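Local coordinates for protein VMB-1 (Vibrio alginolyticus, PDB 6JV4) that probably hydrolyses beta-lactam antibiotics to substituted beta-amino acids, as a zinc-dependent subclass B1 metallo-beta-lactamase, at residues T9-L14 and Q59-L64; D53-T58 and E85-D90; I91-N95 and E117-D121. All blocks are in the same frame, centred on the assembly; numbering follows the deposited sequence.

Contact 1 (T9-L14 and Q59-L64)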
loop_
_atom_site.group_PDB
_atom_site.type_symbol
_atom_site.label_atom_id
_atom_site.label_comp_id
_atom_site.label_asym_id
_atom_site.label_seq_id
_atom_site.Cartn_x
_atom_site.Cartn_y
_atom_site.Cartn_z
ATOM N N THR A 9 18.943 6.600 3.193
ATOM C CA THR A 9 19.437 7.603 2.221
ATOM C C THR A 9 18.606 8.879 2.363
ATOM O O THR A 9 17.762 8.939 3.214
ATOM C CB THR A 9 19.394 7.072 0.799
ATOM O OG1 THR A 9 18.027 7.086 0.430
ATOM C CG2 THR A 9 19.990 5.685 0.627
ATOM N N LYS A 10 18.816 9.862 1.506
ATOM C CA LYS A 10 17.964 11.072 1.509
ATOM C C LYS A 10 16.612 10.735 0.900
ATOM O O LYS A 10 15.676 11.523 1.116
ATOM C CB LYS A 10 18.559 12.201 0.663
ATOM C CG LYS A 10 19.892 12.728 1.181
ATOM C CD LYS A 10 19.820 13.125 2.621
ATOM C CE LYS A 10 20.969 14.017 3.040
ATOM N NZ LYS A 10 21.261 13.770 4.467
ATOM N N GLU A 11 16.484 9.585 0.240
ATOM C CA GLU A 11 15.223 9.247 -0.478
ATOM C C GLU A 11 14.510 8.073 0.204
ATOM O O GLU A 11 13.314 7.928 -0.065
ATOM C CB GLU A 11 15.468 8.875 -1.937
ATOM C CG GLU A 11 16.052 10.005 -2.783
ATOM C CD GLU A 11 17.520 10.322 -2.526
ATOM O OE1 GLU A 11 18.282 9.410 -2.236
ATOM O OE2 GLU A 11 17.893 11.545 -2.636
ATOM N N LEU A 12 15.200 7.243 0.977
ATOM C CA LEU A 12 14.600 5.958 1.442
ATOM C C LEU A 12 15.052 5.651 2.858
ATOM O O LEU A 12 16.262 5.745 3.135
ATOM C CB LEU A 12 15.045 4.843 0.495
ATOM C CG LEU A 12 14.580 3.425 0.859
ATOM C CD1 LEU A 12 13.095 3.318 0.689
ATOM C CD2 LEU A 12 15.250 2.404 -0.033
ATOM N N LYS A 13 14.138 5.198 3.706
ATOM C CA LYS A 13 14.453 4.566 4.996
ATOM C C LYS A 13 13.767 3.200 5.057
ATOM O O LYS A 13 12.749 2.967 4.354
ATOM C CB LYS A 13 13.970 5.409 6.169
ATOM C CG LYS A 13 14.834 6.622 6.469
ATOM C CD LYS A 13 14.343 7.350 7.700
ATOM C CE LYS A 13 15.157 8.572 8.006
ATOM N NZ LYS A 13 14.797 9.068 9.348
ATOM N N LEU A 14 14.297 2.314 5.887
ATOM C CA LEU A 14 13.724 0.966 6.103
ATOM C C LEU A 14 13.580 0.744 7.591
ATOM O O LEU A 14 14.479 1.156 8.358
ATOM C CB LEU A 14 14.633 -0.094 5.489
ATOM C CG LEU A 14 14.514 -0.249 3.986
ATOM C CD1 LEU A 14 15.768 -0.887 3.427
ATOM C CD2 LEU A 14 13.276 -1.061 3.630
ATOM N N GLN A 59 14.549 7.073 -7.427
ATOM C CA GLN A 59 15.856 6.858 -6.760
ATOM C C GLN A 59 15.633 5.917 -5.562
ATOM O O GLN A 59 16.415 4.987 -5.364
ATOM C CB GLN A 59 16.523 8.194 -6.434
ATOM C CG GLN A 59 16.909 8.979 -7.692
ATOM C CD GLN A 59 17.905 8.230 -8.567
ATOM O OE1 GLN A 59 18.880 7.651 -8.067
ATOM N NE2 GLN A 59 17.659 8.198 -9.874
ATOM N N GLY A 60 14.581 6.138 -4.786
ATOM C CA GLY A 60 14.299 5.268 -3.627
ATOM C C GLY A 60 14.016 3.842 -4.078
ATOM O O GLY A 60 14.474 2.930 -3.384
ATOM N N THR A 61 13.259 3.628 -5.160
ATOM C CA THR A 61 12.961 2.259 -5.658
ATOM C C THR A 61 14.270 1.571 -6.084
ATOM O O THR A 61 14.531 0.389 -5.720
ATOM C CB THR A 61 11.914 2.268 -6.768
ATOM O OG1 THR A 61 10.752 2.951 -6.264
ATOM C CG2 THR A 61 11.603 0.878 -7.252
ATOM N N LYS A 62 15.130 2.303 -6.779
ATOM C CA LYS A 62 16.431 1.715 -7.193
ATOM C C LYS A 62 17.255 1.373 -5.948
ATOM O O LYS A 62 17.850 0.265 -5.897
ATOM C CB LYS A 62 17.185 2.700 -8.089
ATOM C CG LYS A 62 16.598 2.810 -9.475
ATOM C CD LYS A 62 17.364 3.757 -10.377
ATOM C CE LYS A 62 16.760 3.778 -11.758
ATOM N NZ LYS A 62 17.606 4.534 -12.712
ATOM N N GLN A 63 17.255 2.244 -4.937
ATOM C CA GLN A 63 18.008 1.996 -3.678
ATOM C C GLN A 63 17.415 0.775 -2.957
ATOM O O GLN A 63 18.188 -0.056 -2.399
ATOM C CB GLN A 63 17.986 3.218 -2.780
ATOM C CG GLN A 63 18.794 4.384 -3.354
ATOM C CD GLN A 63 18.357 5.693 -2.739
ATOM O OE1 GLN A 63 17.571 5.726 -1.801
ATOM N NE2 GLN A 63 18.884 6.813 -3.242
ATOM N N LEU A 64 16.085 0.643 -2.997
ATOM C CA LEU A 64 15.425 -0.501 -2.322
ATOM C C LEU A 64 15.832 -1.800 -3.033
ATOM O O LEU A 64 16.124 -2.793 -2.328
ATOM C CB LEU A 64 13.907 -0.320 -2.345
ATOM C CG LEU A 64 13.136 -1.413 -1.601
ATOM C CD1 LEU A 64 13.610 -1.551 -0.163
ATOM C CD2 LEU A 64 11.633 -1.148 -1.664
#
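L12 meets G60 where the turn 9-12, leading into strand 13-16, meets the first turns of helix 58-70, with the two CA atoms 5.1 Å apart. G60 has no side chain, which is consistent with the close approach of the backbones. Q63 carries the polar part of the contact, and its amide uses both ends. The T9 hydroxyl donates to Q63 OE1, with T9 OG1 to Q63 OE1 at 2.7 Å, and stands above the carbonyl plane of the amide, not on a lone pair. At the other end Q63 NE2 donates to E11 OE1 over 2.8 Å. This bond is nearly straight (175°). It lies in the amide plane of Q63 and reaches the carboxylate oxygen on its anti side but tilted out of the carboxylate plane. The two bonds fix which way round the amide sits. Q63 can span both partners because its chain runs extended beyond CG. E11 instead bends at chi2 (74°). The side chains of E11 and Q63 cross at about a right angle, with carboxylate and amide planes 62° apart.

T9 OG1 also accepts from the backbone N of E11 and of L12, both at 2.9 Å. This is an ST turn within an ST motif. It shapes the backbone just before the edge strand of the seven-stranded sheet in this metallo-beta-lactamase fold, on the face where helix 58-70 packs.

Beside the polar bonds the contact is apolar. L12 lays CD2 against the helix backbone, 3.5 Å from G60 O. L12 CD2 is also 3.8 Å from L64 CB. Two residues on, L14 CD2 touches L64 CD1, also at 3.8 Å. H24 of strand 21-30 packs against L12, L14 and L64.

Contact 2 (D53-T58 and E85-D90). With ZN (zinc ion), chain F.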
loop_
_atom_site.group_PDB
_atom_site.type_symbol
_atom_site.label_atom_id
_atom_site.label_comp_id
_atom_site.label_asym_id
_atom_site.label_seq_id
_atom_site.Cartn_x
_atom_site.Cartn_y
_atom_site.Cartn_z
ATOM N N ASP A 53 3.626 -1.819 -2.685
ATOM C CA ASP A 53 3.838 -0.420 -3.120
ATOM C C ASP A 53 5.329 -0.222 -3.451
ATOM O O ASP A 53 6.205 -0.866 -2.864
ATOM C CB ASP A 53 3.277 0.610 -2.150
ATOM C CG ASP A 53 1.751 0.687 -2.096
ATOM O OD1 ASP A 53 1.050 -0.086 -2.857
ATOM O OD2 ASP A 53 1.263 1.635 -1.403
ATOM N N THR A 54 5.574 0.688 -4.380
ATOM C CA THR A 54 6.929 1.207 -4.638
ATOM C C THR A 54 7.165 2.421 -3.746
ATOM O O THR A 54 6.236 3.189 -3.426
ATOM C CB THR A 54 7.122 1.481 -6.137
ATOM O OG1 THR A 54 6.139 2.409 -6.612
ATOM C CG2 THR A 54 7.057 0.235 -6.984
ATOM N N PRO A 55 8.436 2.657 -3.373
ATOM C CA PRO A 55 8.836 3.936 -2.812
ATOM C C PRO A 55 8.422 5.097 -3.733
ATOM O O PRO A 55 8.246 4.909 -4.935
ATOM C CB PRO A 55 10.363 3.820 -2.746
ATOM C CG PRO A 55 10.560 2.350 -2.518
ATOM C CD PRO A 55 9.575 1.709 -3.473
ATOM N N TRP A 56 8.206 6.257 -3.134
ATOM C CA TRP A 56 7.589 7.418 -3.841
ATOM C C TRP A 56 8.537 8.078 -4.848
ATOM O O TRP A 56 8.049 8.777 -5.729
ATOM C CB TRP A 56 7.092 8.384 -2.782
ATOM C CG TRP A 56 5.926 9.210 -3.174
ATOM C CD1 TRP A 56 5.367 9.419 -4.396
ATOM C CD2 TRP A 56 5.147 9.960 -2.235
ATOM N NE1 TRP A 56 4.275 10.239 -4.272
ATOM C CE2 TRP A 56 4.129 10.583 -2.962
ATOM C CE3 TRP A 56 5.243 10.144 -0.860
ATOM C CZ2 TRP A 56 3.181 11.387 -2.343
ATOM C CZ3 TRP A 56 4.310 10.960 -0.254
ATOM C CH2 TRP A 56 3.289 11.528 -0.992
ATOM N N THR A 57 9.800 7.718 -4.886
ATOM C CA THR A 57 10.757 8.248 -5.865
ATOM C C THR A 57 11.447 7.076 -6.544
ATOM O O THR A 57 11.641 6.003 -5.928
ATOM C CB THR A 57 11.789 9.235 -5.297
ATOM O OG1 THR A 57 12.793 8.511 -4.627
ATOM C CG2 THR A 57 11.211 10.291 -4.382
ATOM N N THR A 58 11.778 7.275 -7.807
ATOM C CA THR A 58 12.514 6.262 -8.597
ATOM C C THR A 58 13.884 6.031 -7.947
ATOM O O THR A 58 14.305 4.850 -7.890
ATOM C CB THR A 58 12.585 6.684 -10.075
ATOM O OG1 THR A 58 11.246 6.857 -10.546
ATOM C CG2 THR A 58 13.238 5.632 -10.933
ATOM N N GLU A 85 0.562 7.735 -7.642
ATOM C CA GLU A 85 2.036 7.629 -7.767
ATOM C C GLU A 85 2.700 7.184 -6.459
ATOM O O GLU A 85 3.728 6.533 -6.541
ATOM C CB GLU A 85 2.608 8.994 -8.176
ATOM C CG GLU A 85 4.094 8.974 -8.451
ATOM C CD GLU A 85 4.726 10.361 -8.457
ATOM O OE1 GLU A 85 3.969 11.373 -8.475
ATOM O OE2 GLU A 85 5.955 10.424 -8.453
ATOM N N ASP A 86 2.147 7.474 -5.282
ATOM C CA ASP A 86 2.788 6.989 -4.034
ATOM C C ASP A 86 2.729 5.454 -3.902
ATOM O O ASP A 86 3.475 4.878 -3.083
ATOM C CB ASP A 86 2.218 7.673 -2.788
ATOM C CG ASP A 86 0.745 7.517 -2.554
ATOM O OD1 ASP A 86 -0.011 7.179 -3.514
ATOM O OD2 ASP A 86 0.333 7.782 -1.402
ATOM N N ALA A 87 1.787 4.797 -4.591
ATOM C CA ALA A 87 1.641 3.337 -4.524
ATOM C C ALA A 87 2.256 2.695 -5.761
ATOM O O ALA A 87 2.834 1.623 -5.592
ATOM C CB ALA A 87 0.195 2.969 -4.357
ATOM N N SER A 88 2.075 3.282 -6.954
ATOM C CA SER A 88 2.287 2.588 -8.246
ATOM C C SER A 88 3.356 3.292 -9.089
ATOM O O SER A 88 3.529 2.922 -10.248
ATOM C CB SER A 88 0.996 2.483 -9.012
ATOM O OG SER A 88 0.650 3.760 -9.458
ATOM N N GLY A 89 4.048 4.285 -8.522
ATOM C CA GLY A 89 4.901 5.184 -9.320
ATOM C C GLY A 89 5.982 4.476 -10.113
ATOM O O GLY A 89 6.317 4.952 -11.214
ATOM N N ASP A 90 6.500 3.354 -9.648
ATOM C CA ASP A 90 7.641 2.711 -10.353
ATOM C C ASP A 90 7.243 1.420 -11.061
ATOM O O ASP A 90 8.143 0.617 -11.373
ATOM C CB ASP A 90 8.855 2.640 -9.429
ATOM C CG ASP A 90 9.615 3.948 -9.422
ATOM O OD1 ASP A 90 9.919 4.469 -10.541
ATOM O OD2 ASP A 90 9.930 4.424 -8.324
HETATM ZN ZN ZN F . -1.393 8.437 -0.461
HETATM O O HOH W 1 5.290 4.751 -5.592
HETATM O O HOH W 2 7.869 6.033 -7.420
#
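W56 and D86 make the ring contact between the loop 53-58 and the segment 85-90. CB of D86 sits over one face of the indole, 3.6 Å from the centroid of the five-membered ring and 15° off its normal, a CH-pi contact. Beyond the ring D86 OD2 binds a zinc ion at 2.1 Å, and the ring and carboxylate planes are 43° apart. C163 and H205 bind the same ion. W56 is thus a second-shell residue, packed on the stem of a metal ligand. V30, I36 and A38 touch the indole from the sheet.

Direct hydrogen bonds join the segments at three points. The backbone N of T54 donates to A87 O. T54 OG1, placed between the backbone N and the carbonyl carbon (chi1 58°), accepts from D90 N at 3.2 Å. T58 OG1 donates to D90 OD1 over 2.7 Å, and D90 OD1 receives it on its syn lone pair. D90 OD2 is held by T61 of helix 58-70. In the alpha-beta/beta-alpha fold of this superfamily, segment 85-90 starts in the zinc-binding HxHxD motif, here H82, H84 and D86. The loop that follows strand 48-52 packs against it.

Two waters fill in between the backbones. Water 1 is hydrogen-bonded to T54 O, T54 OG1 and E85 O. Water 2 connects P55 O with D90 OD2, 2.8 Å from each.

Van der Waals contact continues at D53, whose OD2 lies 3.4 Å from A87 CB. D53 OD1 bonds T81. E85 OE2 forms a salt bridge with K28, which also bonds W56 O.

Contact 3 (I91-N95 and E117-D121)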
loop_
_atom_site.group_PDB
_atom_site.type_symbol
_atom_site.label_atom_id
_atom_site.label_comp_id
_atom_site.label_asym_id
_atom_site.label_seq_id
_atom_site.Cartn_x
_atom_site.Cartn_y
_atom_site.Cartn_z
ATOM N N ILE A 91 5.989 1.261 -11.487
ATOM C CA ILE A 91 5.634 0.124 -12.378
ATOM C C ILE A 91 6.557 0.088 -13.607
ATOM O O ILE A 91 7.020 -1.004 -13.979
ATOM C CB ILE A 91 4.144 0.178 -12.712
ATOM C CG1 ILE A 91 3.301 -0.286 -11.513
ATOM C CG2 ILE A 91 3.830 -0.629 -13.934
ATOM C CD1 ILE A 91 1.837 -0.220 -11.805
ATOM N N PRO A 92 6.817 1.217 -14.324
ATOM C CA PRO A 92 7.630 1.152 -15.528
ATOM C C PRO A 92 9.017 0.589 -15.232
ATOM O O PRO A 92 9.466 -0.297 -15.976
ATOM C CB PRO A 92 7.654 2.605 -16.024
ATOM C CG PRO A 92 6.350 3.180 -15.493
ATOM C CD PRO A 92 6.225 2.549 -14.123
ATOM N N LEU A 93 9.676 1.080 -14.183
ATOM C CA LEU A 93 11.011 0.585 -13.787
ATOM C C LEU A 93 10.925 -0.910 -13.517
ATOM O O LEU A 93 11.812 -1.646 -13.990
ATOM C CB LEU A 93 11.527 1.330 -12.557
ATOM C CG LEU A 93 12.836 0.790 -12.003
ATOM C CD1 LEU A 93 13.974 0.968 -13.035
ATOM C CD2 LEU A 93 13.179 1.438 -10.692
ATOM N N LEU A 94 9.940 -1.363 -12.722
ATOM C CA LEU A 94 9.910 -2.804 -12.373
ATOM C C LEU A 94 9.647 -3.625 -13.635
ATOM O O LEU A 94 10.302 -4.697 -13.812
ATOM C CB LEU A 94 8.843 -3.058 -11.307
ATOM C CG LEU A 94 9.062 -2.371 -9.966
ATOM C CD1 LEU A 94 7.927 -2.682 -8.997
ATOM C CD2 LEU A 94 10.367 -2.733 -9.321
ATOM N N ASN A 95 8.776 -3.149 -14.507
ATOM C CA ASN A 95 8.442 -3.883 -15.755
ATOM C C ASN A 95 9.717 -3.955 -16.622
ATOM O O ASN A 95 10.011 -5.052 -17.151
ATOM C CB ASN A 95 7.255 -3.249 -16.461
ATOM C CG ASN A 95 5.908 -3.595 -15.838
ATOM O OD1 ASN A 95 5.818 -4.433 -14.916
ATOM N ND2 ASN A 95 4.881 -2.886 -16.296
ATOM N N GLU A 117 1.533 3.163 -17.607
ATOM C CA GLU A 117 1.798 1.747 -17.923
ATOM C C GLU A 117 1.036 0.894 -16.904
ATOM O O GLU A 117 1.146 1.182 -15.719
ATOM C CB GLU A 117 3.301 1.496 -17.854
ATOM C CG GLU A 117 3.719 0.122 -18.354
ATOM C CD GLU A 117 5.229 -0.058 -18.442
ATOM O OE1 GLU A 117 5.903 0.952 -18.605
ATOM O OE2 GLU A 117 5.726 -1.201 -18.306
ATOM N N VAL A 118 0.391 -0.163 -17.378
ATOM C CA VAL A 118 -0.354 -1.131 -16.540
ATOM C C VAL A 118 0.612 -2.170 -16.008
ATOM O O VAL A 118 1.740 -2.335 -16.517
ATOM C CB VAL A 118 -1.535 -1.744 -17.312
ATOM C CG1 VAL A 118 -2.540 -0.678 -17.701
ATOM C CG2 VAL A 118 -1.105 -2.592 -18.498
ATOM N N SER A 119 0.172 -2.870 -14.975
ATOM C CA SER A 119 0.926 -3.987 -14.359
ATOM C C SER A 119 1.129 -5.092 -15.394
ATOM O O SER A 119 0.342 -5.211 -16.378
ATOM C CB SER A 119 0.197 -4.491 -13.134
ATOM O OG SER A 119 -0.955 -5.240 -13.494
ATOM N N SER A 120 2.118 -5.934 -15.145
ATOM C CA SER A 120 2.373 -7.117 -16.010
ATOM C C SER A 120 1.291 -8.177 -15.770
ATOM O O SER A 120 0.967 -8.963 -16.668
ATOM C CB SER A 120 3.764 -7.628 -15.789
ATOM O OG SER A 120 3.967 -8.180 -14.489
ATOM N N ASP A 121 0.819 -8.298 -14.533
ATOM C CA ASP A 121 -0.068 -9.367 -14.069
ATOM C C ASP A 121 -1.307 -8.729 -13.428
ATOM O O ASP A 121 -1.130 -7.780 -12.655
ATOM C CB ASP A 121 0.673 -10.268 -13.084
ATOM C CG ASP A 121 1.745 -11.065 -13.826
ATOM O OD1 ASP A 121 2.767 -10.499 -14.158
ATOM O OD2 ASP A 121 1.442 -12.185 -14.187
#
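N95 and E117 form the strongest link between helix 91-96 and the loop 117-120. N95 ND2 donates to E117 OE2 at 2.8 Å, with an N-H...O angle of 164°. The acceptor lies in the amide plane of N95, but the nitrogen meets the carboxylate from above its plane, 39° out. The side chains approach from opposite directions. The same ND2 of N95 makes a weak bond to V118 O at 3.2 Å. The amide therefore reaches one side-chain oxygen and one backbone oxygen of the loop.

This contact belongs to the alpha/beta half of the metallo-beta-lactamase fold. The short helix packs beside helix 58-70 and strand 100-104, and the loop leads from helix 105-113 into the outermost strand, 121-123. N95 OD1 bonds T101 OG1 of strand 100-104, and S120 N bonds the same hydroxyl. The whole N95 amide is thus pinned between loop and strand.

Two serines brace the loop. S119 OG donates to D121 O and is also bonded to N108 of helix 105-113. S120 OG donates to D121 OD1 at 2.6 Å, on the anti lone pair of that oxygen.

E117 reaches the helix with an extended chain, the CG of E117 lying anti to the backbone N of E117 (chi1 -172°). E117 OE1 lies 3.5 Å from P92 CB, and E117 OE2 lies 3.2 Å from N95 CB.

The apolar part is small. I91 faces the loop backbone while its side chain also packs on V80 and L111. The CG2 methyl of I91 lies 3.7 Å from both E117 O and V118 O.

Overall arrangement
Contact 2 is the buried one and the only one of the three that includes a zinc ligand. Contacts 1 and 3 are partly buried and lie farther out, their centres about 16 Å from the chain centre. Contacts 1 and 2 share helix 58-70: its start closes contact 2 and its next turns carry contact 1. T61 OG1 reaches D90 OD2 between them. Contact 3 follows directly on helix 91-96, where L93 packs on T61 and L94 on T54. The chemistry changes with place. Side-chain amides bonded to carboxylates hold the outer two, while a backbone bond, threonine hydroxyls, bound waters and an aromatic face hold the middle one.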